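Local coordinates for protein dodecin (Thermus thermophilus, PDB 2UX9) that binds and sequesters flavins such as FMN and FAD, probably as a storage protein, and can also bind coenzyme A, as a hollow dodecamer built from four trimers, at residues G12-E15 against E19-I22. The protein carries 1 engineered substitution. Numbering follows the deposited sequence.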
ATOM      1  N   GLY C  12       3.165 -14.896 -16.803  1.00 12.09           N
ATOM      2  CA  GLY C  12       2.571 -15.862 -17.697  1.00 12.31           C
ATOM      3  C   GLY C  12       1.547 -15.170 -18.559  1.00 12.61           C
ATOM      4  O   GLY C  12       0.843 -14.264 -18.104  1.00 13.11           O
ATOM      5  N   THR C  13       1.443 -15.587 -19.809  1.00 12.87           N
ATOM      6  CA  THR C  13       0.422 -15.035 -20.688  1.00 12.91           C
ATOM      7  C   THR C  13      -0.374 -16.134 -21.375  1.00 13.23           C
ATOM      8  O   THR C  13       0.128 -17.239 -21.604  1.00 13.82           O
ATOM      9  CB  THR C  13       1.011 -14.101 -21.759  1.00 12.91           C
ATOM     10  OG1 THR C  13       1.650 -14.853 -22.801  1.00 14.22           O
ATOM     11  CG2 THR C  13       1.996 -13.137 -21.145  1.00 12.44           C
ATOM     12  N   SER C  14      -1.618 -15.818 -21.707  1.00 13.34           N
ATOM     13  CA  SER C  14      -2.473 -16.719 -22.466  1.00 14.08           C
ATOM     14  C   SER C  14      -3.619 -15.957 -23.081  1.00 14.42           C
ATOM     15  O   SER C  14      -4.126 -15.019 -22.482  1.00 14.09           O
ATOM     16  CB  SER C  14      -3.035 -17.821 -21.581  1.00 14.42           C
ATOM     17  OG  SER C  14      -3.862 -18.677 -22.360  1.00 15.53           O
ATOM     18  N   GLU C  15      -4.041 -16.375 -24.270  1.00 15.17           N
ATOM     19  CA  GLU C  15      -5.248 -15.826 -24.865  1.00 15.46           C
ATOM     20  C   GLU C  15      -6.502 -16.437 -24.226  1.00 15.79           C
ATOM     21  O   GLU C  15      -7.594 -15.894 -24.372  1.00 16.68           O
ATOM     22  CB  GLU C  15      -5.279 -16.077 -26.378  1.00 16.43           C
ATOM     23  CG  GLU C  15      -4.121 -15.436 -27.125  1.00 18.90           C
ATOM     24  CD  GLU C  15      -4.261 -15.512 -28.635  1.00 23.60           C
ATOM     25  OE1 GLU C  15      -5.028 -16.366 -29.125  1.00 26.92           O
ATOM     26  OE2 GLU C  15      -3.596 -14.715 -29.336  1.00 27.15           O
ATOM     27  N   GLU C  19      -6.196 -18.719 -15.501  1.00 12.12           N
ATOM     28  CA  GLU C  19      -5.600 -19.993 -15.083  1.00 12.57           C
ATOM     29  C   GLU C  19      -4.583 -20.449 -16.116  1.00 12.45           C
ATOM     30  O   GLU C  19      -3.505 -20.891 -15.758  1.00 12.22           O
ATOM     31  CB  GLU C  19      -6.672 -21.073 -14.886  1.00 12.42           C
ATOM     32  CG  GLU C  19      -7.549 -20.905 -13.647  1.00 13.03           C
ATOM     33  CD  GLU C  19      -8.726 -19.959 -13.832  1.00 15.03           C
ATOM     34  OE1 GLU C  19      -8.862 -19.318 -14.886  1.00 14.58           O
ATOM     35  OE2 GLU C  19      -9.551 -19.848 -12.908  1.00 14.93           O
ATOM     36  N   ALA C  20      -4.920 -20.316 -17.396  1.00 12.33           N
ATOM     37  CA  ALA C  20      -4.000 -20.717 -18.454  1.00 12.38           C
ATOM     38  C   ALA C  20      -2.723 -19.877 -18.414  1.00 12.18           C
ATOM     39  O   ALA C  20      -1.638 -20.400 -18.667  1.00 12.36           O
ATOM     40  CB  ALA C  20      -4.678 -20.614 -19.826  1.00 12.70           C
ATOM     41  N   ALA C  21      -2.838 -18.591 -18.098  1.00 11.97           N
ATOM     42  CA  ALA C  21      -1.654 -17.734 -18.023  1.00 12.01           C
ATOM     43  C   ALA C  21      -0.762 -18.132 -16.843  1.00 12.29           C
ATOM     44  O   ALA C  21       0.465 -18.231 -16.972  1.00 12.57           O
ATOM     45  CB  ALA C  21      -2.066 -16.279 -17.920  1.00 12.42           C
ATOM     46  N   ILE C  22      -1.382 -18.404 -15.697  1.00 12.64           N
ATOM     47  CA  ILE C  22      -0.633 -18.894 -14.544  1.00 12.73           C
ATOM     48  C   ILE C  22       0.057 -20.214 -14.896  1.00 12.42           C
ATOM     49  O   ILE C  22       1.242 -20.402 -14.630  1.00 12.58           O
ATOM     50  CB  ILE C  22      -1.564 -19.081 -13.336  1.00 12.86           C
ATOM     51  CG1 ILE C  22      -2.070 -17.714 -12.852  1.00 13.52           C
ATOM     52  CG2 ILE C  22      -0.846 -19.817 -12.213  1.00 13.25           C
ATOM     53  CD1 ILE C  22      -3.233 -17.783 -11.877  1.00 13.88           C
TER
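Gly12 and Ala21 mark the tight end of this contact, where the last residues of strand 4-14 lie against the first turn of helix 18-32. The CA of Gly12 is 3.3 Å from Ala21 O, and the 149° angle at the hydrogen supports a CA-H...O contact. With no side chain on Gly12, the carbonyl oxygen of Ala21 comes directly against its CA. Just beyond, the methyl CB of Ala21 settles on the strand backbone, 3.5 Å from Gly12 O and 3.8 Å from Thr13 C. The CA atoms of Thr13 and Ala21 are 4.3 Å apart, which confirms how close strand and helix lie. Further along, Ser14 sets its CB 3.6 Å from Ala21 N. Its OG is anti to the backbone N (chi1 180°), which carries the hydroxyl over to Ala20 CB at 3.3 Å; the polar partner of OG is Glu16 N, a hydrogen bond within the connecting turn. No hydrogen bond joins the two segments, so backbone and methyl packing does the work. Gly12, Thr13, Ser14 and Ala21 are buried, whereas Ala20 is partly open to solvent and the exposed Glu15 lies beyond the contact. The CB of Thr13 points away from the helix, and its OG1 hydrogen-bonds Lys3 O of a neighbouring subunit, on the side where FMN and a sodium ion are bound. This is the tight strand-to-helix turn of the dodecin β-α-β-β fold, in which the helix packs on one face of the antiparallel sheet.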